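Local atomic coordinates of capsid protein (Infectious hypodermal and hematopoietic necrosis virus, PDB entry 3N7X), a protein that assembles in sixty copies into the icosahedral capsid of a shrimp-infecting densovirus and binds calcium ions. Residues N80-L86 and L171-Q176; K115-H121 and V285-L291; T227-F232 and P315-L320. All coordinates share one frame; numbering follows the deposited sequence.

Interaction 1 (N80-L86 and L171-Q176); sequences NLYLYGL and LAKWIQ. With CA (calcium ion), chain B.
Over one face of the Tyr84 ring sits a methyl of Leu171: CD2 is 4.1 Å from the ring centroid and 16° off its normal, a CH-pi contact, while the carbonyl O of Asn80 lies in plane at the ring edge. The phenol reaches on to the carbonyl of Ile225. With CG anti to the backbone N (chi1 172°), Leu171 sends its other branch, CD1, to Asn80 CB at 3.9 Å; the Asn80 amide oxygen accepts a hydrogen bond from Thr231 N. Trp174 meets Leu81 CD2 with its carbonyl O and its CB, the latter at 4.1 Å. The indole leads off to stack edge-to-face on Trp78 and give its N-H to Leu320 O. Here helix 171-176 lies across a helix-to-strand turn of this beta-barrel capsid protein, at 79° to strand 84-86. Ile175 fills the angle between them: CG2 touches Leu86 CD2 at 3.6 Å, the two side chains running past each other in opposite directions, and CD1 presses on Tyr84 CB at 3.8 Å. At the end of the helix Gln176 O binds calcium at 2.4 Å, together with Tyr55 O, three waters and Glu191 of a neighbouring subunit; one of these waters also donates a hydrogen bond to Ile175 O.

Interaction 2 (K115-H121 and V285-L291); sequences KAGVVMH and VQADFFL
Phe290 takes the less common chi1 of 77°, with CG between its backbone N and carbonyl carbon, and this folds the ring back across the neighbouring strand over Gly117, whose N lies 3.5 Å from Phe290 CE1. Lys115 CG approaches the same ring at its edge, 4.0 Å from Phe290 CE2. On the other side of the sheet the chi1 of Val118, -170°, carries CG1 over the centre of the Phe289 ring, 3.9 Å from the centroid, in a CH-pi contact; Arg54 makes a cation-pi contact with that ring. Ala116, Met120, Ala287 and Leu291 share this apolar face, and Ala116 CB meets Leu291 CG at 3.9 Å. Beyond Phe290, the opposite face turns polar: Gln286 NE2 donates a nearly straight bond of 2.9 Å to the syn lone pair of Asp288 OD1, which holds the carboxylate in place while its OD2 accepts the backbone N-H of Leu38 of a neighbouring subunit. Backbone bonds run in both directions between Gly117 and Phe290, Val119 and Asp288, and His121 and Gln286, so the strands are zipped in regular antiparallel register, as expected for the core beta-barrel of a parvovirus capsid, the jelly roll.

Interaction 3 (T227-F232 and P315-L320); sequences TTGPTF and PCTGQL
Phe232 and Cys316 form the tight end of this contact between two loops. Phe232 N donates to Cys316 O at 2.9 Å with an N-H...O angle of 165°, and Gly318 N donates to Pro230 O at 3.0 Å, within the carbonyl plane. The two bonds flank Thr231 and Thr317, whose backbones form a single isolated bridge. Beside the Phe232-Cys316 pair a water donates to Phe232 O at 2.9 Å and accepts from Cys316 N at 3.0 Å, standing in for a further direct backbone bond. A chi1 of -57° lays the Phe232 ring back over the 315-320 backbone, with the carbonyl carbon of Thr317 over one face. Cys316 SG stands obliquely to the ring, 4.6 Å from its centroid, a sulfur-aromatic contact, and Trp78 meets the ring with its plane almost parallel. The ring of Pro230 completes the close packing: CG rests on the Gly318-Gln319 peptide, 3.5 Å from Gln319 N, and CD touches Leu320 CD1 at 3.4 Å.

The looser side belongs to Thr227, Thr228 and Gln319, whose side chains point away from the opposing loop; Gln319 turns its amide to the hydroxyl of Tyr324. Thr317 is exposed and turned outward overall, though its CB still touches Pro230 O at 3.4 Å. The pairing is thus polar along the backbone but apolar in its packed side chains, which implies that two direct bonds and a water hold the loops in register, with the Phe232 and Pro230 rings packed against the same backbone.

From the N terminus, the chain first enters interaction 1 at 80-86, then interaction 2 at 115-121, before 171-176 closes interaction 1 around a loop of 84 residues. Interaction 3 opens at 227-232, and 285-291 then closes interaction 2 before 315-320 closes interaction 3. Interaction 2 therefore crosses both others, whereas interactions 1 and 3 follow in series. Space joins what sequence separates: the Tyr82 ring packs on Phe289, Phe290 and Leu291 of interaction 2. Interactions 2 and 3 do not touch, their nearest atoms being about 8 Å apart. The helical turn 80-83 connects the barrel strands to loop 227-232 through Tyr82 and Asn80, while Trp174 ties helix 171-176 to Leu320 of loop 315-320.

Interaction 1 (N80-L86 and L171-Q176)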
loop_
_atom_site.group_PDB
_atom_site.type_symbol
_atom_site.label_atom_id
_atom_site.label_comp_id
_atom_site.label_asym_id
_atom_site.label_seq_id
_atom_site.Cartn_x
_atom_site.Cartn_y
_atom_site.Cartn_z
ATOM N N ASN A 80 -28.355 -82.980 -46.527
ATOM C CA ASN A 80 -27.763 -83.920 -47.464
ATOM C C ASN A 80 -26.833 -83.252 -48.464
ATOM O O ASN A 80 -25.849 -83.851 -48.894
ATOM C CB ASN A 80 -28.865 -84.664 -48.217
ATOM C CG ASN A 80 -29.939 -85.194 -47.293
ATOM O OD1 ASN A 80 -30.662 -84.423 -46.654
ATOM N ND2 ASN A 80 -30.050 -86.518 -47.210
ATOM N N LEU A 81 -27.142 -82.015 -48.836
ATOM C CA LEU A 81 -26.318 -81.305 -49.807
ATOM C C LEU A 81 -24.945 -80.947 -49.271
ATOM O O LEU A 81 -24.036 -80.659 -50.044
ATOM C CB LEU A 81 -27.022 -80.030 -50.275
ATOM C CG LEU A 81 -28.342 -80.194 -51.035
ATOM C CD1 LEU A 81 -28.852 -78.824 -51.442
ATOM C CD2 LEU A 81 -28.143 -81.068 -52.269
ATOM N N TYR A 82 -24.784 -80.974 -47.952
ATOM C CA TYR A 82 -23.505 -80.618 -47.344
ATOM C C TYR A 82 -22.701 -81.812 -46.841
ATOM O O TYR A 82 -21.473 -81.798 -46.892
ATOM C CB TYR A 82 -23.733 -79.659 -46.175
ATOM C CG TYR A 82 -24.575 -78.445 -46.505
ATOM C CD1 TYR A 82 -23.984 -77.238 -46.897
ATOM C CD2 TYR A 82 -25.967 -78.498 -46.407
ATOM C CE1 TYR A 82 -24.764 -76.112 -47.178
ATOM C CE2 TYR A 82 -26.752 -77.386 -46.685
ATOM C CZ TYR A 82 -26.148 -76.200 -47.067
ATOM O OH TYR A 82 -26.937 -75.104 -47.320
ATOM N N LEU A 83 -23.388 -82.837 -46.346
ATOM C CA LEU A 83 -22.714 -84.021 -45.814
ATOM C C LEU A 83 -22.330 -85.046 -46.878
ATOM O O LEU A 83 -21.585 -85.989 -46.602
ATOM C CB LEU A 83 -23.589 -84.678 -44.741
ATOM C CG LEU A 83 -23.478 -84.102 -43.324
ATOM C CD1 LEU A 83 -23.498 -82.589 -43.365
ATOM C CD2 LEU A 83 -24.611 -84.634 -42.471
ATOM N N TYR A 84 -22.841 -84.857 -48.090
ATOM C CA TYR A 84 -22.534 -85.754 -49.200
ATOM C C TYR A 84 -21.827 -84.993 -50.304
ATOM O O TYR A 84 -21.870 -83.762 -50.352
ATOM C CB TYR A 84 -23.813 -86.363 -49.774
ATOM C CG TYR A 84 -24.412 -87.451 -48.925
ATOM C CD1 TYR A 84 -24.057 -88.786 -49.120
ATOM C CD2 TYR A 84 -25.328 -87.149 -47.917
ATOM C CE1 TYR A 84 -24.603 -89.799 -48.330
ATOM C CE2 TYR A 84 -25.880 -88.151 -47.122
ATOM C CZ TYR A 84 -25.517 -89.473 -47.332
ATOM O OH TYR A 84 -26.070 -90.467 -46.556
ATOM N N GLY A 85 -21.183 -85.742 -51.189
ATOM C CA GLY A 85 -20.489 -85.159 -52.322
ATOM C C GLY A 85 -20.634 -86.114 -53.493
ATOM O O GLY A 85 -21.504 -86.988 -53.475
ATOM N N LEU A 86 -19.787 -85.966 -54.505
ATOM C CA LEU A 86 -19.848 -86.843 -55.666
ATOM C C LEU A 86 -18.647 -87.771 -55.749
ATOM O O LEU A 86 -17.514 -87.352 -55.522
ATOM C CB LEU A 86 -19.933 -86.023 -56.952
ATOM C CG LEU A 86 -21.190 -85.173 -57.105
ATOM C CD1 LEU A 86 -21.168 -84.475 -58.453
ATOM C CD2 LEU A 86 -22.424 -86.056 -56.976
ATOM N N LEU A 171 -30.631 -88.118 -55.091
ATOM C CA LEU A 171 -29.791 -87.209 -54.331
ATOM C C LEU A 171 -28.616 -86.757 -55.200
ATOM O O LEU A 171 -28.208 -85.592 -55.155
ATOM C CB LEU A 171 -29.261 -87.884 -53.067
ATOM C CG LEU A 171 -28.219 -87.061 -52.297
ATOM C CD1 LEU A 171 -28.805 -85.711 -51.941
ATOM C CD2 LEU A 171 -27.772 -87.804 -51.040
ATOM N N ALA A 172 -28.070 -87.675 -55.993
ATOM C CA ALA A 172 -26.950 -87.334 -56.863
ATOM C C ALA A 172 -27.312 -86.167 -57.788
ATOM O O ALA A 172 -26.518 -85.244 -57.972
ATOM C CB ALA A 172 -26.533 -88.546 -57.690
ATOM N N LYS A 173 -28.509 -86.207 -58.367
ATOM C CA LYS A 173 -28.954 -85.142 -59.262
ATOM C C LYS A 173 -28.951 -83.792 -58.543
ATOM O O LYS A 173 -28.418 -82.806 -59.056
ATOM C CB LYS A 173 -30.361 -85.443 -59.786
ATOM C CG LYS A 173 -30.428 -86.615 -60.754
ATOM C CD LYS A 173 -30.036 -86.206 -62.168
ATOM C CE LYS A 173 -31.091 -85.281 -62.784
ATOM N NZ LYS A 173 -30.768 -84.852 -64.183
ATOM N N TRP A 174 -29.550 -83.753 -57.355
ATOM C CA TRP A 174 -29.601 -82.521 -56.581
ATOM C C TRP A 174 -28.203 -81.989 -56.277
ATOM O O TRP A 174 -27.976 -80.780 -56.284
ATOM C CB TRP A 174 -30.352 -82.736 -55.270
ATOM C CG TRP A 174 -31.841 -82.790 -55.416
ATOM C CD1 TRP A 174 -32.636 -83.893 -55.306
ATOM C CD2 TRP A 174 -32.721 -81.682 -55.630
ATOM N NE1 TRP A 174 -33.956 -83.541 -55.427
ATOM C CE2 TRP A 174 -34.038 -82.189 -55.628
ATOM C CE3 TRP A 174 -32.526 -80.308 -55.819
ATOM C CZ2 TRP A 174 -35.158 -81.370 -55.803
ATOM C CZ3 TRP A 174 -33.641 -79.489 -55.994
ATOM C CH2 TRP A 174 -34.941 -80.027 -55.984
ATOM N N ILE A 175 -27.267 -82.887 -55.998
ATOM C CA ILE A 175 -25.907 -82.463 -55.715
ATOM C C ILE A 175 -25.297 -81.916 -56.999
ATOM O O ILE A 175 -24.553 -80.936 -56.987
ATOM C CB ILE A 175 -25.055 -83.638 -55.206
ATOM C CG1 ILE A 175 -25.552 -84.070 -53.827
ATOM C CG2 ILE A 175 -23.590 -83.237 -55.148
ATOM C CD1 ILE A 175 -24.749 -85.198 -53.214
ATOM N N GLN A 176 -25.624 -82.552 -58.115
ATOM C CA GLN A 176 -25.108 -82.126 -59.405
ATOM C C GLN A 176 -25.628 -80.744 -59.790
ATOM O O GLN A 176 -24.896 -79.929 -60.359
ATOM C CB GLN A 176 -25.505 -83.135 -60.487
ATOM C CG GLN A 176 -24.544 -84.309 -60.639
ATOM C CD GLN A 176 -25.220 -85.568 -61.186
ATOM O OE1 GLN A 176 -26.095 -85.497 -62.054
ATOM N NE2 GLN A 176 -24.805 -86.727 -60.682
HETATM CA CA CA B . -22.816 -79.634 -61.402
HETATM O O HOH W 1 -22.369 -79.993 -59.058
HETATM O O HOH W 2 -21.974 -79.089 -63.597
HETATM O O HOH W 3 -24.601 -78.984 -62.837
#

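Interaction 2 (K115-H121 and V285-L291)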
loop_
_atom_site.group_PDB
_atom_site.type_symbol
_atom_site.label_atom_id
_atom_site.label_comp_id
_atom_site.label_asym_id
_atom_site.label_seq_id
_atom_site.Cartn_x
_atom_site.Cartn_y
_atom_site.Cartn_z
ATOM N N LYS A 115 -25.057 -72.955 -38.568
ATOM C CA LYS A 115 -25.209 -72.112 -39.736
ATOM C C LYS A 115 -24.807 -72.895 -40.983
ATOM O O LYS A 115 -23.984 -73.808 -40.920
ATOM C CB LYS A 115 -24.313 -70.885 -39.557
ATOM C CG LYS A 115 -24.496 -69.781 -40.562
ATOM C CD LYS A 115 -23.509 -68.642 -40.292
ATOM C CE LYS A 115 -23.683 -67.504 -41.304
ATOM N NZ LYS A 115 -22.656 -66.420 -41.175
ATOM N N ALA A 116 -25.406 -72.549 -42.114
ATOM C CA ALA A 116 -25.090 -73.203 -43.374
ATOM C C ALA A 116 -25.503 -72.258 -44.488
ATOM O O ALA A 116 -26.314 -71.353 -44.272
ATOM C CB ALA A 116 -25.836 -74.519 -43.492
ATOM N N GLY A 117 -24.942 -72.451 -45.677
ATOM C CA GLY A 117 -25.303 -71.578 -46.773
ATOM C C GLY A 117 -24.510 -71.769 -48.046
ATOM O O GLY A 117 -23.659 -72.658 -48.150
ATOM N N VAL A 118 -24.798 -70.911 -49.018
ATOM C CA VAL A 118 -24.141 -70.951 -50.310
ATOM C C VAL A 118 -23.875 -69.558 -50.813
ATOM O O VAL A 118 -24.534 -68.592 -50.413
ATOM C CB VAL A 118 -25.026 -71.620 -51.370
ATOM C CG1 VAL A 118 -24.229 -71.879 -52.642
ATOM C CG2 VAL A 118 -25.575 -72.897 -50.828
ATOM N N VAL A 119 -22.902 -69.473 -51.704
ATOM C CA VAL A 119 -22.557 -68.225 -52.345
ATOM C C VAL A 119 -22.351 -68.591 -53.799
ATOM O O VAL A 119 -21.496 -69.415 -54.116
ATOM C CB VAL A 119 -21.242 -67.623 -51.815
ATOM C CG1 VAL A 119 -20.971 -66.302 -52.516
ATOM C CG2 VAL A 119 -21.331 -67.407 -50.327
ATOM N N MET A 120 -23.153 -68.013 -54.681
ATOM C CA MET A 120 -22.991 -68.282 -56.099
ATOM C C MET A 120 -22.266 -67.080 -56.671
ATOM O O MET A 120 -22.578 -65.939 -56.321
ATOM C CB MET A 120 -24.344 -68.456 -56.780
ATOM C CG MET A 120 -25.126 -69.661 -56.287
ATOM S SD MET A 120 -26.614 -69.969 -57.270
ATOM C CE MET A 120 -27.658 -68.563 -56.803
ATOM N N HIS A 121 -21.288 -67.332 -57.534
ATOM C CA HIS A 121 -20.528 -66.249 -58.130
ATOM C C HIS A 121 -19.923 -66.664 -59.460
ATOM O O HIS A 121 -20.155 -67.771 -59.941
ATOM C CB HIS A 121 -19.405 -65.806 -57.180
ATOM C CG HIS A 121 -18.386 -66.872 -56.898
ATOM N ND1 HIS A 121 -18.526 -67.792 -55.879
ATOM C CD2 HIS A 121 -17.209 -67.163 -57.504
ATOM C CE1 HIS A 121 -17.479 -68.601 -55.868
ATOM N NE2 HIS A 121 -16.665 -68.241 -56.845
ATOM N N VAL A 285 -22.476 -71.050 -63.117
ATOM C CA VAL A 285 -21.934 -70.326 -61.980
ATOM C C VAL A 285 -21.184 -71.289 -61.080
ATOM O O VAL A 285 -21.286 -72.504 -61.238
ATOM C CB VAL A 285 -23.059 -69.667 -61.136
ATOM C CG1 VAL A 285 -23.924 -68.779 -62.012
ATOM C CG2 VAL A 285 -23.900 -70.740 -60.462
ATOM N N GLN A 286 -20.418 -70.735 -60.149
ATOM C CA GLN A 286 -19.701 -71.548 -59.182
ATOM C C GLN A 286 -20.498 -71.368 -57.899
ATOM O O GLN A 286 -20.960 -70.266 -57.599
ATOM C CB GLN A 286 -18.271 -71.050 -58.968
ATOM C CG GLN A 286 -17.474 -71.963 -58.050
ATOM C CD GLN A 286 -16.068 -71.467 -57.785
ATOM O OE1 GLN A 286 -15.373 -71.020 -58.698
ATOM N NE2 GLN A 286 -15.633 -71.558 -56.531
ATOM N N ALA A 287 -20.680 -72.445 -57.149
ATOM C CA ALA A 287 -21.435 -72.360 -55.912
ATOM C C ALA A 287 -20.633 -72.958 -54.769
ATOM O O ALA A 287 -20.305 -74.145 -54.785
ATOM C CB ALA A 287 -22.764 -73.088 -56.065
ATOM N N ASP A 288 -20.310 -72.129 -53.783
ATOM C CA ASP A 288 -19.545 -72.588 -52.634
ATOM C C ASP A 288 -20.492 -72.829 -51.462
ATOM O O ASP A 288 -21.309 -71.970 -51.121
ATOM C CB ASP A 288 -18.462 -71.561 -52.281
ATOM C CG ASP A 288 -17.459 -71.352 -53.423
ATOM O OD1 ASP A 288 -17.305 -72.268 -54.268
ATOM O OD2 ASP A 288 -16.814 -70.276 -53.469
ATOM N N PHE A 289 -20.379 -74.013 -50.864
ATOM C CA PHE A 289 -21.231 -74.429 -49.754
ATOM C C PHE A 289 -20.476 -74.609 -48.457
ATOM O O PHE A 289 -19.299 -74.969 -48.458
ATOM C CB PHE A 289 -21.889 -75.776 -50.061
ATOM C CG PHE A 289 -22.890 -75.735 -51.173
ATOM C CD1 PHE A 289 -24.253 -75.817 -50.898
ATOM C CD2 PHE A 289 -22.475 -75.648 -52.501
ATOM C CE1 PHE A 289 -25.194 -75.817 -51.933
ATOM C CE2 PHE A 289 -23.404 -75.645 -53.541
ATOM C CZ PHE A 289 -24.767 -75.731 -53.257
ATOM N N PHE A 290 -21.173 -74.394 -47.346
ATOM C CA PHE A 290 -20.577 -74.591 -46.035
ATOM C C PHE A 290 -21.673 -74.893 -45.015
ATOM O O PHE A 290 -22.812 -74.434 -45.149
ATOM C CB PHE A 290 -19.801 -73.349 -45.579
ATOM C CG PHE A 290 -20.680 -72.239 -45.090
ATOM C CD1 PHE A 290 -21.251 -71.334 -45.988
ATOM C CD2 PHE A 290 -21.004 -72.140 -43.737
ATOM C CE1 PHE A 290 -22.135 -70.347 -45.546
ATOM C CE2 PHE A 290 -21.889 -71.158 -43.283
ATOM C CZ PHE A 290 -22.456 -70.261 -44.193
ATOM N N LEU A 291 -21.316 -75.672 -44.000
ATOM C CA LEU A 291 -22.236 -76.012 -42.931
ATOM C C LEU A 291 -21.437 -76.252 -41.659
ATOM O O LEU A 291 -20.406 -76.933 -41.678
ATOM C CB LEU A 291 -23.052 -77.254 -43.286
ATOM C CG LEU A 291 -24.028 -77.700 -42.188
ATOM C CD1 LEU A 291 -25.239 -78.375 -42.810
ATOM C CD2 LEU A 291 -23.320 -78.636 -41.208
#

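Interaction 3 (T227-F232 and P315-L320)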
loop_
_atom_site.group_PDB
_atom_site.type_symbol
_atom_site.label_atom_id
_atom_site.label_comp_id
_atom_site.label_asym_id
_atom_site.label_seq_id
_atom_site.Cartn_x
_atom_site.Cartn_y
_atom_site.Cartn_z
ATOM N N THR A 227 -29.427 -91.368 -47.672
ATOM C CA THR A 227 -29.280 -91.031 -49.068
ATOM C C THR A 227 -30.648 -91.077 -49.739
ATOM O O THR A 227 -30.816 -90.658 -50.884
ATOM C CB THR A 227 -28.359 -92.053 -49.736
ATOM O OG1 THR A 227 -28.072 -91.630 -51.067
ATOM C CG2 THR A 227 -29.035 -93.422 -49.789
ATOM N N THR A 228 -31.625 -91.579 -48.997
ATOM C CA THR A 228 -32.980 -91.756 -49.500
ATOM C C THR A 228 -33.941 -90.584 -49.330
ATOM O O THR A 228 -34.837 -90.388 -50.153
ATOM C CB THR A 228 -33.613 -92.968 -48.829
ATOM O OG1 THR A 228 -33.809 -92.684 -47.436
ATOM C CG2 THR A 228 -32.693 -94.178 -48.956
ATOM N N GLY A 229 -33.781 -89.820 -48.258
ATOM C CA GLY A 229 -34.683 -88.707 -48.036
ATOM C C GLY A 229 -34.001 -87.493 -47.442
ATOM O O GLY A 229 -33.158 -87.617 -46.544
ATOM N N PRO A 230 -34.353 -86.294 -47.922
ATOM C CA PRO A 230 -33.740 -85.074 -47.401
ATOM C C PRO A 230 -34.062 -84.831 -45.929
ATOM O O PRO A 230 -35.210 -84.962 -45.502
ATOM C CB PRO A 230 -34.311 -83.990 -48.313
ATOM C CG PRO A 230 -35.671 -84.520 -48.638
ATOM C CD PRO A 230 -35.393 -85.978 -48.917
ATOM N N THR A 231 -33.035 -84.501 -45.155
ATOM C CA THR A 231 -33.202 -84.204 -43.740
ATOM C C THR A 231 -33.037 -82.690 -43.609
ATOM O O THR A 231 -32.020 -82.125 -44.022
ATOM C CB THR A 231 -32.148 -84.929 -42.887
ATOM O OG1 THR A 231 -32.306 -86.345 -43.039
ATOM C CG2 THR A 231 -32.308 -84.566 -41.420
ATOM N N PHE A 232 -34.046 -82.036 -43.048
ATOM C CA PHE A 232 -34.028 -80.587 -42.912
ATOM C C PHE A 232 -33.221 -80.048 -41.742
ATOM O O PHE A 232 -33.215 -80.622 -40.654
ATOM C CB PHE A 232 -35.457 -80.043 -42.779
ATOM C CG PHE A 232 -36.369 -80.398 -43.921
ATOM C CD1 PHE A 232 -35.871 -80.960 -45.095
ATOM C CD2 PHE A 232 -37.734 -80.148 -43.826
ATOM C CE1 PHE A 232 -36.721 -81.268 -46.158
ATOM C CE2 PHE A 232 -38.593 -80.452 -44.880
ATOM C CZ PHE A 232 -38.086 -81.013 -46.052
ATOM N N PRO A 315 -35.273 -84.890 -36.483
ATOM C CA PRO A 315 -35.400 -83.806 -37.456
ATOM C C PRO A 315 -36.514 -84.050 -38.461
ATOM O O PRO A 315 -36.943 -85.185 -38.678
ATOM C CB PRO A 315 -34.029 -83.782 -38.121
ATOM C CG PRO A 315 -33.627 -85.231 -38.093
ATOM C CD PRO A 315 -34.014 -85.631 -36.681
ATOM N N CYS A 316 -36.977 -82.971 -39.072
ATOM C CA CYS A 316 -38.016 -83.054 -40.080
ATOM C C CYS A 316 -37.367 -83.591 -41.357
ATOM O O CYS A 316 -36.201 -83.295 -41.640
ATOM C CB CYS A 316 -38.585 -81.657 -40.335
ATOM S SG CYS A 316 -40.010 -81.595 -41.445
ATOM N N THR A 317 -38.110 -84.389 -42.117
ATOM C CA THR A 317 -37.597 -84.931 -43.375
ATOM C C THR A 317 -38.629 -84.775 -44.489
ATOM O O THR A 317 -39.829 -84.628 -44.228
ATOM C CB THR A 317 -37.228 -86.432 -43.252
ATOM O OG1 THR A 317 -38.388 -87.183 -42.878
ATOM C CG2 THR A 317 -36.138 -86.634 -42.210
ATOM N N GLY A 318 -38.158 -84.801 -45.732
ATOM C CA GLY A 318 -39.053 -84.665 -46.869
ATOM C C GLY A 318 -38.808 -85.760 -47.887
ATOM O O GLY A 318 -38.435 -86.872 -47.521
ATOM N N GLN A 319 -39.019 -85.453 -49.163
ATOM C CA GLN A 319 -38.798 -86.427 -50.223
ATOM C C GLN A 319 -38.022 -85.769 -51.348
ATOM O O GLN A 319 -38.214 -84.591 -51.634
ATOM C CB GLN A 319 -40.127 -86.966 -50.766
ATOM C CG GLN A 319 -41.007 -87.625 -49.721
ATOM C CD GLN A 319 -41.813 -86.613 -48.916
ATOM O OE1 GLN A 319 -42.169 -86.862 -47.761
ATOM N NE2 GLN A 319 -42.116 -85.470 -49.529
ATOM N N LEU A 320 -37.149 -86.539 -51.985
ATOM C CA LEU A 320 -36.338 -86.037 -53.083
ATOM C C LEU A 320 -37.135 -85.401 -54.231
ATOM O O LEU A 320 -36.600 -84.566 -54.961
ATOM C CB LEU A 320 -35.464 -87.169 -53.631
ATOM C CG LEU A 320 -34.054 -87.405 -53.069
ATOM C CD1 LEU A 320 -33.795 -86.554 -51.842
ATOM C CD2 LEU A 320 -33.888 -88.881 -52.758
HETATM O O HOH W 4 -35.507 -80.390 -38.949
#